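Local coordinates for DBF2 kinase activator protein MOB1 (PDB 2HJN) that activates the DBF2 protein kinase of the mitotic exit network by binding it, which allows its phosphorylation by CDC15 in late anaphase, at residues 24-29 with 92-97; 85-90 with 142-147; 113-118 with 223-228. All blocks are in the same frame, centred on the assembly; numbering follows the deposited sequence.

Contact 1: residues 24-29 with 92-97; sequences FNYTPS and MLYGSI
Tyr26 and Tyr94 meet where an extended piece of the N-terminal arm crosses the last turns of helix 75-97, beside the zinc site of the Mob1/phocein fold. The two rings touch through CD2 of each, 3.9 Å apart, and cross obliquely with their planes at 78°. Tyr26 holds CG anti to its own N (chi1 174°), which carries the ring off the arm and alongside the helix; its CB also lies against the CD2 and CE2 side of Tyr94. Over one face of the Tyr26 ring, near the rim, sits N of Pro28. The Tyr26 hydroxyl is fastened to the helix pair behind it, bonding to Asn91 OD1 and to Arg141 NH2 of helix 132-147, so the phenol is held at its far end as well as along its flank. Tyr94 takes an eclipsed-leaning chi1 of -137°, and in that setting its ring packs against His183 and Cys101, both zinc ligands, and comes to within about 4 Å of the zinc ion at its nearest side-chain atom, while Ile97 CD1 lies over the centre of one face. The pair therefore joins the arm to the second shell of the metal site, and the zinc ligands probably help to fix the Tyr94 ring. The second touch is smaller: at Gly95 the arm comes up against bare helix backbone, and a CB at this position would crowd the proline ring. Pro28 CG rests 3.7 Å from Gly95 CA.

Contact 2: residues 85-90 with 142-147; sequences DFYNQI and WCQDQF
Cys143 is the first residue of segment 142-147 to touch Tyr87, its CB lying 4.0 Å from Tyr87 CD1. Tyr87 reaches across from helix 75-97 with its ring swung out opposite the backbone N, and all three contacts of the segment fall on this one side chain. At Gln144 the side chain extends beyond CG and crosses the tyrosine at about a right angle. Its CG packs 3.6 Å from Tyr87 CZ, and its CD lies 3.1 Å from Tyr87 OH, with the amide plane turned 21° from the ring. Close as they are, the hydroxyl and the amide oxygen are poorly angled and make no hydrogen bond. Each has partners in its surroundings: Tyr87 OH bonds to Ser29 O and Arg141 NH2, while Gln144 OE1 takes Arg141 NE and NE2 bonds to Ser29 OG and Gln31 OE1. Helices 75-97 and 132-147 form a roughly antiparallel pair in the helical core of the Mob1/phocein fold, their local axes 11.5 Å apart at 152°, with Tyr87 reaching across between them and the N-terminal arm running along the seam. A leucine in place of Tyr87 would probably leave Ser29 O and Arg141 without the hydroxyl and open a gap beside Gln144 CG. One turn on, Phe147 directs its ring edge at the Tyr87 face in an offset edge-to-face pair, centroids 5.7 Å apart and planes at 81°. CE1 of Phe147 is the touching atom, 3.7 Å from Tyr87 CB, and the phenylalanine also packs on Cys83 and Val84 of helix 75-97.

Contact 3: residues 113-118 with 223-228; sequences NEYEYL and FGPLLE
Tyr115 lays one face of its ring over the pyrrolidine of Pro225. CD of the proline stands 3.8 Å from the ring centroid and only 10° off the ring normal, a CH-pi contact placed almost centrally on the face. Pro225 CB comes in toward the CD1 and CE1 side, 3.8 Å from each, so that the proline covers the ring from its centre to one flank. The backbone just before it takes the other end of the phenol: Tyr115 CE2 is 3.9 Å from Gly224 CA, and its OH lies 3.8 Å from Gly224 C. With CG anti to the carbonyl carbon (chi1 -64°), Tyr115 projects from its strand toward the turn at 223-226, and Tyr117, two residues on, takes a similar first torsion and points the same way. The proline therefore also meets a second aromatic side chain. Tyr117 comes at it end-on, with OH 3.6 Å from Pro225 CD, the same carbon that sits over the Tyr115 ring. No hydrogen bond joins the two segments, and the contact rests on apolar and CH-pi packing. Gly224 has a positive phi of 45°, which favours glycine, and a CB here would run into Pro225 CD and crowd Tyr117 OH. A 3-10 turn spans the glycine and proline, closed by Leu226 N to Phe223 O at 2.8 Å, and Leu226 is the N-cap residue of helix 227-233. The contact thus joins the small two-stranded sheet of this Mob1/phocein protein to the turn leading into that helix. Strand 115-117 pairs antiparallel with strand 4-6, whose Thr6 and Val4 touch Tyr115 and Tyr117. Helix 165-187 lies against both segments: Leu226 packs on Phe178 and Tyr185, Tyr117 on Arg179, while Ile49 of helix 49-58 closes against Pro225.

Contacts 1 and 2 share helix 75-97 and are 13 Å apart between centres; they touch directly through Ser29, the last residue of segment 24-29. Their segments alternate along the chain, so the arm, helix 75-97 and helix 132-147 are bound into one unit, which also meets the second subunit. Contact 3 lies about 21 Å from either centre, on the other side of the chain's centre from contact 2. Its strand 115-117 falls between the two helices in sequence, and its second segment leads into the last helix, 227-233. The N-terminal region is held at two places, segment 24-29 against helices 75-97 and 132-147 and strand 4-6 against strand 115-117.

Contact 1: residues 24-29 with 92-97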
loop_
_atom_site.group_PDB
_atom_site.type_symbol
_atom_site.label_atom_id
_atom_site.label_comp_id
_atom_site.label_asym_id
_atom_site.label_seq_id
_atom_site.Cartn_x
_atom_site.Cartn_y
_atom_site.Cartn_z
ATOM N N PHE A 24 2.720 8.169 -17.107
ATOM C CA PHE A 24 2.425 6.865 -17.699
ATOM C C PHE A 24 2.719 5.662 -16.790
ATOM O O PHE A 24 2.865 4.560 -17.318
ATOM C CB PHE A 24 3.132 6.730 -19.072
ATOM C CG PHE A 24 2.892 7.920 -19.989
ATOM C CD1 PHE A 24 1.636 8.118 -20.583
ATOM C CD2 PHE A 24 3.906 8.854 -20.214
ATOM C CE1 PHE A 24 1.382 9.250 -21.391
ATOM C CE2 PHE A 24 3.685 9.979 -21.032
ATOM C CZ PHE A 24 2.426 10.178 -21.617
ATOM N N ASN A 25 2.764 5.877 -15.461
ATOM C CA ASN A 25 2.733 4.816 -14.444
ATOM C C ASN A 25 1.308 4.302 -14.187
ATOM O O ASN A 25 0.339 4.996 -14.429
ATOM C CB ASN A 25 3.314 5.311 -13.095
ATOM C CG ASN A 25 4.686 5.916 -13.225
ATOM O OD1 ASN A 25 5.402 5.703 -14.220
ATOM N ND2 ASN A 25 5.057 6.718 -12.227
ATOM N N TYR A 26 1.191 3.105 -13.622
ATOM C CA TYR A 26 -0.102 2.537 -13.243
ATOM C C TYR A 26 -0.855 3.498 -12.281
ATOM O O TYR A 26 -0.253 4.004 -11.328
ATOM C CB TYR A 26 0.110 1.163 -12.577
ATOM C CG TYR A 26 -1.184 0.573 -12.022
ATOM C CD1 TYR A 26 -2.234 0.225 -12.880
ATOM C CD2 TYR A 26 -1.388 0.420 -10.645
ATOM C CE1 TYR A 26 -3.468 -0.275 -12.383
ATOM C CE2 TYR A 26 -2.635 -0.106 -10.145
ATOM C CZ TYR A 26 -3.648 -0.431 -11.021
ATOM O OH TYR A 26 -4.853 -0.952 -10.587
ATOM N N THR A 27 -2.124 3.798 -12.628
ATOM C CA THR A 27 -3.083 4.508 -11.742
ATOM C C THR A 27 -3.987 3.544 -10.932
ATOM O O THR A 27 -4.791 2.804 -11.488
ATOM C CB THR A 27 -3.963 5.544 -12.538
ATOM O OG1 THR A 27 -3.109 6.404 -13.303
ATOM C CG2 THR A 27 -4.792 6.431 -11.569
ATOM N N PRO A 28 -3.840 3.524 -9.583
ATOM C CA PRO A 28 -4.717 2.605 -8.856
ATOM C C PRO A 28 -6.199 3.005 -8.897
ATOM O O PRO A 28 -6.523 4.164 -9.093
ATOM C CB PRO A 28 -4.119 2.606 -7.418
ATOM C CG PRO A 28 -2.649 3.153 -7.604
ATOM C CD PRO A 28 -2.893 4.214 -8.688
ATOM N N SER A 29 -7.087 2.020 -8.815
ATOM C CA SER A 29 -8.516 2.188 -8.639
ATOM C C SER A 29 -9.038 0.992 -7.820
ATOM O O SER A 29 -8.936 -0.152 -8.236
ATOM C CB SER A 29 -9.293 2.227 -9.974
ATOM O OG SER A 29 -10.711 2.386 -9.758
HETATM N N MSE A 92 -3.670 -2.664 -4.422
HETATM C CA MSE A 92 -2.959 -2.053 -3.284
HETATM C C MSE A 92 -1.449 -2.299 -3.376
HETATM O O MSE A 92 -0.640 -1.370 -3.168
HETATM C CB MSE A 92 -3.549 -2.536 -1.932
HETATM C CG MSE A 92 -2.741 -2.036 -0.670
HETATM SE SE MSE A 92 -1.161 -3.149 -0.312
HETATM C CE MSE A 92 -2.200 -4.716 0.202
ATOM N N LEU A 93 -1.063 -3.512 -3.761
ATOM C CA LEU A 93 0.362 -3.863 -3.892
ATOM C C LEU A 93 1.056 -3.153 -5.080
ATOM O O LEU A 93 2.148 -2.621 -4.927
ATOM C CB LEU A 93 0.532 -5.377 -3.944
ATOM C CG LEU A 93 0.271 -6.148 -2.621
ATOM C CD1 LEU A 93 0.023 -7.607 -2.960
ATOM C CD2 LEU A 93 1.411 -6.028 -1.579
ATOM N N TYR A 94 0.413 -3.085 -6.250
ATOM C CA TYR A 94 1.012 -2.302 -7.386
ATOM C C TYR A 94 1.069 -0.839 -7.091
ATOM O O TYR A 94 2.050 -0.144 -7.397
ATOM C CB TYR A 94 0.318 -2.594 -8.735
ATOM C CG TYR A 94 1.295 -2.760 -9.866
ATOM C CD1 TYR A 94 1.697 -4.024 -10.277
ATOM C CD2 TYR A 94 1.849 -1.660 -10.510
ATOM C CE1 TYR A 94 2.626 -4.187 -11.297
ATOM C CE2 TYR A 94 2.790 -1.811 -11.576
ATOM C CZ TYR A 94 3.165 -3.076 -11.950
ATOM O OH TYR A 94 4.055 -3.258 -12.970
ATOM N N GLY A 95 0.057 -0.364 -6.425
ATOM C CA GLY A 95 -0.023 1.024 -6.033
ATOM C C GLY A 95 1.103 1.430 -5.126
ATOM O O GLY A 95 1.517 2.566 -5.159
ATOM N N SER A 96 1.569 0.531 -4.266
ATOM C CA SER A 96 2.658 0.864 -3.348
ATOM C C SER A 96 4.003 1.126 -4.060
ATOM O O SER A 96 4.847 1.920 -3.593
ATOM C CB SER A 96 2.814 -0.227 -2.263
ATOM O OG SER A 96 3.499 -1.363 -2.764
ATOM N N ILE A 97 4.194 0.480 -5.205
ATOM C CA ILE A 97 5.474 0.591 -5.915
ATOM C C ILE A 97 5.376 1.269 -7.291
ATOM O O ILE A 97 6.356 1.272 -8.055
ATOM C CB ILE A 97 6.233 -0.773 -5.981
ATOM C CG1 ILE A 97 5.332 -1.915 -6.499
ATOM C CG2 ILE A 97 6.745 -1.121 -4.610
ATOM C CD1 ILE A 97 5.293 -2.072 -7.995
#

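Contact 2: residues 85-90 with 142-147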
loop_
_atom_site.group_PDB
_atom_site.type_symbol
_atom_site.label_atom_id
_atom_site.label_comp_id
_atom_site.label_asym_id
_atom_site.label_seq_id
_atom_site.Cartn_x
_atom_site.Cartn_y
_atom_site.Cartn_z
ATOM N N ASP A 85 -11.968 -9.320 -4.342
ATOM C CA ASP A 85 -10.972 -9.178 -3.259
ATOM C C ASP A 85 -9.523 -9.365 -3.746
ATOM O O ASP A 85 -8.642 -8.650 -3.284
ATOM C CB ASP A 85 -11.207 -10.189 -2.139
ATOM C CG ASP A 85 -12.507 -9.924 -1.337
ATOM O OD1 ASP A 85 -13.086 -8.786 -1.417
ATOM O OD2 ASP A 85 -12.926 -10.876 -0.612
ATOM N N PHE A 86 -9.256 -10.315 -4.638
ATOM C CA PHE A 86 -7.867 -10.499 -5.116
ATOM C C PHE A 86 -7.364 -9.342 -5.984
ATOM O O PHE A 86 -6.197 -8.907 -5.912
ATOM C CB PHE A 86 -7.716 -11.816 -5.871
ATOM C CG PHE A 86 -7.806 -13.036 -4.976
ATOM C CD1 PHE A 86 -7.288 -13.009 -3.697
ATOM C CD2 PHE A 86 -8.419 -14.196 -5.428
ATOM C CE1 PHE A 86 -7.389 -14.139 -2.850
ATOM C CE2 PHE A 86 -8.515 -15.340 -4.596
ATOM C CZ PHE A 86 -8.019 -15.308 -3.309
ATOM N N TYR A 87 -8.287 -8.827 -6.773
ATOM C CA TYR A 87 -8.027 -7.632 -7.602
ATOM C C TYR A 87 -7.631 -6.474 -6.661
ATOM O O TYR A 87 -6.683 -5.718 -6.906
ATOM C CB TYR A 87 -9.286 -7.243 -8.408
ATOM C CG TYR A 87 -9.195 -5.805 -8.902
ATOM C CD1 TYR A 87 -8.686 -5.544 -10.174
ATOM C CD2 TYR A 87 -9.553 -4.710 -8.086
ATOM C CE1 TYR A 87 -8.571 -4.250 -10.662
ATOM C CE2 TYR A 87 -9.402 -3.394 -8.558
ATOM C CZ TYR A 87 -8.899 -3.191 -9.855
ATOM O OH TYR A 87 -8.677 -1.957 -10.396
ATOM N N ASN A 88 -8.366 -6.335 -5.568
ATOM C CA ASN A 88 -8.106 -5.217 -4.666
ATOM C C ASN A 88 -6.748 -5.327 -3.922
ATOM O O ASN A 88 -6.072 -4.317 -3.713
ATOM C CB ASN A 88 -9.307 -5.005 -3.659
ATOM C CG ASN A 88 -10.478 -4.184 -4.231
ATOM O OD1 ASN A 88 -10.329 -3.384 -5.139
ATOM N ND2 ASN A 88 -11.666 -4.344 -3.607
ATOM N N GLN A 89 -6.343 -6.540 -3.530
ATOM C CA GLN A 89 -4.994 -6.755 -2.956
ATOM C C GLN A 89 -3.886 -6.418 -3.981
ATOM O O GLN A 89 -2.842 -5.804 -3.634
ATOM C CB GLN A 89 -4.870 -8.218 -2.423
ATOM C CG GLN A 89 -5.859 -8.493 -1.238
ATOM C CD GLN A 89 -5.887 -9.928 -0.792
ATOM O OE1 GLN A 89 -4.895 -10.644 -0.946
ATOM N NE2 GLN A 89 -7.036 -10.376 -0.219
ATOM N N ILE A 90 -4.100 -6.775 -5.253
ATOM C CA ILE A 90 -3.053 -6.554 -6.322
ATOM C C ILE A 90 -2.987 -5.048 -6.653
ATOM O O ILE A 90 -1.917 -4.470 -6.769
ATOM C CB ILE A 90 -3.354 -7.397 -7.577
ATOM C CG1 ILE A 90 -3.084 -8.872 -7.323
ATOM C CG2 ILE A 90 -2.499 -6.940 -8.759
ATOM C CD1 ILE A 90 -3.823 -9.818 -8.390
ATOM N N TRP A 142 -9.511 -3.439 -17.536
ATOM C CA TRP A 142 -10.337 -4.523 -18.145
ATOM C C TRP A 142 -11.057 -5.375 -17.055
ATOM O O TRP A 142 -12.255 -5.738 -17.199
ATOM C CB TRP A 142 -9.508 -5.408 -19.108
ATOM C CG TRP A 142 -10.303 -6.576 -19.660
ATOM C CD1 TRP A 142 -11.106 -6.597 -20.766
ATOM C CD2 TRP A 142 -10.363 -7.869 -19.087
ATOM N NE1 TRP A 142 -11.648 -7.863 -20.939
ATOM C CE2 TRP A 142 -11.220 -8.659 -19.905
ATOM C CE3 TRP A 142 -9.734 -8.466 -17.982
ATOM C CZ2 TRP A 142 -11.507 -9.991 -19.612
ATOM C CZ3 TRP A 142 -10.058 -9.806 -17.674
ATOM C CH2 TRP A 142 -10.903 -10.555 -18.506
ATOM N N CYS A 143 -10.343 -5.691 -15.965
ATOM C CA CYS A 143 -10.985 -6.436 -14.867
ATOM C C CYS A 143 -12.180 -5.674 -14.273
ATOM O O CYS A 143 -13.228 -6.277 -14.019
ATOM C CB CYS A 143 -9.973 -6.803 -13.760
ATOM S SG CYS A 143 -8.758 -8.019 -14.260
ATOM N N GLN A 144 -11.993 -4.379 -14.004
ATOM C CA GLN A 144 -13.068 -3.521 -13.496
ATOM C C GLN A 144 -14.266 -3.462 -14.443
ATOM O O GLN A 144 -15.405 -3.483 -13.988
ATOM C CB GLN A 144 -12.571 -2.088 -13.175
ATOM C CG GLN A 144 -11.554 -2.046 -12.041
ATOM C CD GLN A 144 -11.260 -0.653 -11.600
ATOM O OE1 GLN A 144 -10.589 0.098 -12.324
ATOM N NE2 GLN A 144 -11.792 -0.264 -10.415
ATOM N N ASP A 145 -14.013 -3.369 -15.750
ATOM C CA ASP A 145 -15.082 -3.458 -16.725
ATOM C C ASP A 145 -15.840 -4.783 -16.652
ATOM O O ASP A 145 -17.054 -4.788 -16.845
ATOM C CB ASP A 145 -14.605 -3.166 -18.166
ATOM C CG ASP A 145 -14.126 -1.717 -18.360
ATOM O OD1 ASP A 145 -14.530 -0.797 -17.593
ATOM O OD2 ASP A 145 -13.336 -1.502 -19.301
ATOM N N GLN A 146 -15.174 -5.909 -16.352
ATOM C CA GLN A 146 -15.943 -7.162 -16.167
ATOM C C GLN A 146 -16.739 -7.095 -14.863
ATOM O O GLN A 146 -17.922 -7.441 -14.857
ATOM C CB GLN A 146 -15.044 -8.416 -16.179
ATOM C CG GLN A 146 -14.032 -8.496 -17.337
ATOM C CD GLN A 146 -14.590 -8.060 -18.739
ATOM O OE1 GLN A 146 -15.337 -8.822 -19.370
ATOM N NE2 GLN A 146 -14.161 -6.856 -19.245
ATOM N N PHE A 147 -16.113 -6.629 -13.762
ATOM C CA PHE A 147 -16.839 -6.558 -12.458
ATOM C C PHE A 147 -18.083 -5.665 -12.590
ATOM O O PHE A 147 -19.110 -5.872 -11.923
ATOM C CB PHE A 147 -15.935 -6.027 -11.312
ATOM C CG PHE A 147 -14.708 -6.863 -11.026
ATOM C CD1 PHE A 147 -13.473 -6.243 -10.763
ATOM C CD2 PHE A 147 -14.756 -8.267 -11.051
ATOM C CE1 PHE A 147 -12.320 -6.998 -10.508
ATOM C CE2 PHE A 147 -13.595 -9.037 -10.804
ATOM C CZ PHE A 147 -12.354 -8.372 -10.517
#

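Contact 3: residues 113-118 with 223-228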
loop_
_atom_site.group_PDB
_atom_site.type_symbol
_atom_site.label_atom_id
_atom_site.label_comp_id
_atom_site.label_asym_id
_atom_site.label_seq_id
_atom_site.Cartn_x
_atom_site.Cartn_y
_atom_site.Cartn_z
ATOM N N ASN A 113 13.729 -12.627 -18.080
ATOM C CA ASN A 113 13.864 -12.653 -19.554
ATOM C C ASN A 113 13.344 -13.912 -20.296
ATOM O O ASN A 113 13.336 -13.929 -21.534
ATOM C CB ASN A 113 15.280 -12.269 -19.987
ATOM C CG ASN A 113 15.591 -10.786 -19.728
ATOM O OD1 ASN A 113 14.778 -9.914 -20.036
ATOM N ND2 ASN A 113 16.770 -10.499 -19.173
ATOM N N GLU A 114 12.852 -14.920 -19.576
ATOM C CA GLU A 114 12.241 -16.090 -20.229
ATOM C C GLU A 114 10.746 -15.957 -20.544
ATOM O O GLU A 114 10.228 -16.764 -21.318
ATOM C CB GLU A 114 12.478 -17.417 -19.454
ATOM C CG GLU A 114 13.936 -17.672 -18.891
ATOM C CD GLU A 114 15.096 -17.236 -19.786
ATOM O OE1 GLU A 114 15.397 -17.934 -20.778
ATOM O OE2 GLU A 114 15.766 -16.221 -19.465
ATOM N N TYR A 115 10.052 -15.006 -19.906
ATOM C CA TYR A 115 8.612 -14.842 -20.099
ATOM C C TYR A 115 8.257 -13.406 -20.414
ATOM O O TYR A 115 8.557 -12.522 -19.622
ATOM C CB TYR A 115 7.833 -15.252 -18.843
ATOM C CG TYR A 115 7.979 -16.715 -18.520
ATOM C CD1 TYR A 115 9.068 -17.188 -17.810
ATOM C CD2 TYR A 115 7.031 -17.634 -18.963
ATOM C CE1 TYR A 115 9.220 -18.560 -17.537
ATOM C CE2 TYR A 115 7.178 -19.002 -18.711
ATOM C CZ TYR A 115 8.252 -19.450 -18.000
ATOM O OH TYR A 115 8.347 -20.810 -17.756
ATOM N N GLU A 116 7.617 -13.193 -21.558
ATOM C CA GLU A 116 7.036 -11.885 -21.919
ATOM C C GLU A 116 5.514 -12.052 -22.084
ATOM O O GLU A 116 5.065 -13.025 -22.733
ATOM C CB GLU A 116 7.705 -11.295 -23.184
ATOM C CG GLU A 116 6.971 -10.042 -23.605
ATOM C CD GLU A 116 7.613 -9.198 -24.665
ATOM O OE1 GLU A 116 8.560 -9.658 -25.354
ATOM O OE2 GLU A 116 7.108 -8.054 -24.828
ATOM N N TYR A 117 4.719 -11.172 -21.477
ATOM C CA TYR A 117 3.256 -11.224 -21.627
ATOM C C TYR A 117 2.731 -10.116 -22.507
ATOM O O TYR A 117 3.167 -8.993 -22.392
ATOM C CB TYR A 117 2.533 -11.189 -20.260
ATOM C CG TYR A 117 3.048 -12.251 -19.321
ATOM C CD1 TYR A 117 3.852 -11.923 -18.251
ATOM C CD2 TYR A 117 2.754 -13.601 -19.544
ATOM C CE1 TYR A 117 4.339 -12.949 -17.385
ATOM C CE2 TYR A 117 3.192 -14.585 -18.701
ATOM C CZ TYR A 117 3.993 -14.268 -17.643
ATOM O OH TYR A 117 4.454 -15.273 -16.821
ATOM N N LEU A 118 1.774 -10.442 -23.366
ATOM C CA LEU A 118 1.322 -9.558 -24.435
ATOM C C LEU A 118 -0.133 -9.162 -24.235
ATOM O O LEU A 118 -0.880 -9.878 -23.543
ATOM C CB LEU A 118 1.495 -10.263 -25.804
ATOM C CG LEU A 118 2.799 -10.954 -26.148
ATOM C CD1 LEU A 118 2.686 -11.772 -27.473
ATOM C CD2 LEU A 118 3.950 -9.995 -26.251
ATOM N N PHE A 223 1.426 -20.879 -13.698
ATOM C CA PHE A 223 2.380 -20.215 -12.809
ATOM C C PHE A 223 3.719 -19.758 -13.403
ATOM O O PHE A 223 4.459 -19.057 -12.738
ATOM C CB PHE A 223 2.698 -21.108 -11.611
ATOM C CG PHE A 223 1.499 -21.586 -10.863
ATOM C CD1 PHE A 223 1.472 -22.881 -10.347
ATOM C CD2 PHE A 223 0.405 -20.758 -10.656
ATOM C CE1 PHE A 223 0.371 -23.334 -9.641
ATOM C CE2 PHE A 223 -0.718 -21.219 -9.942
ATOM C CZ PHE A 223 -0.724 -22.504 -9.442
ATOM N N GLY A 224 4.017 -20.176 -14.626
ATOM C CA GLY A 224 5.222 -19.783 -15.391
ATOM C C GLY A 224 6.507 -19.815 -14.583
ATOM O O GLY A 224 6.904 -20.868 -14.085
ATOM N N PRO A 225 7.134 -18.634 -14.380
ATOM C CA PRO A 225 8.395 -18.585 -13.645
ATOM C C PRO A 225 8.235 -18.734 -12.127
ATOM O O PRO A 225 9.241 -18.994 -11.442
ATOM C CB PRO A 225 8.937 -17.181 -13.990
ATOM C CG PRO A 225 7.670 -16.361 -14.120
ATOM C CD PRO A 225 6.707 -17.290 -14.828
ATOM N N LEU A 226 7.021 -18.565 -11.593
ATOM C CA LEU A 226 6.845 -18.643 -10.145
ATOM C C LEU A 226 6.540 -20.087 -9.603
ATOM O O LEU A 226 6.250 -20.253 -8.430
ATOM C CB LEU A 226 5.839 -17.586 -9.622
ATOM C CG LEU A 226 6.138 -16.068 -9.740
ATOM C CD1 LEU A 226 5.092 -15.259 -8.979
ATOM C CD2 LEU A 226 7.553 -15.718 -9.234
ATOM N N LEU A 227 6.618 -21.103 -10.457
ATOM C CA LEU A 227 6.319 -22.490 -10.013
ATOM C C LEU A 227 6.981 -22.914 -8.712
ATOM O O LEU A 227 6.297 -23.455 -7.869
ATOM C CB LEU A 227 6.587 -23.542 -11.106
ATOM C CG LEU A 227 6.120 -24.926 -10.628
ATOM C CD1 LEU A 227 4.582 -24.948 -10.487
ATOM C CD2 LEU A 227 6.623 -26.047 -11.500
ATOM N N GLU A 228 8.290 -22.654 -8.539
ATOM C CA GLU A 228 9.016 -22.998 -7.291
ATOM C C GLU A 228 8.518 -22.196 -6.114
ATOM O O GLU A 228 8.400 -22.702 -4.983
ATOM C CB GLU A 228 10.548 -22.767 -7.424
ATOM C CG GLU A 228 11.352 -23.155 -6.143
ATOM C CD GLU A 228 12.868 -23.025 -6.289
ATOM O OE1 GLU A 228 13.334 -22.556 -7.348
ATOM O OE2 GLU A 228 13.620 -23.382 -5.342
#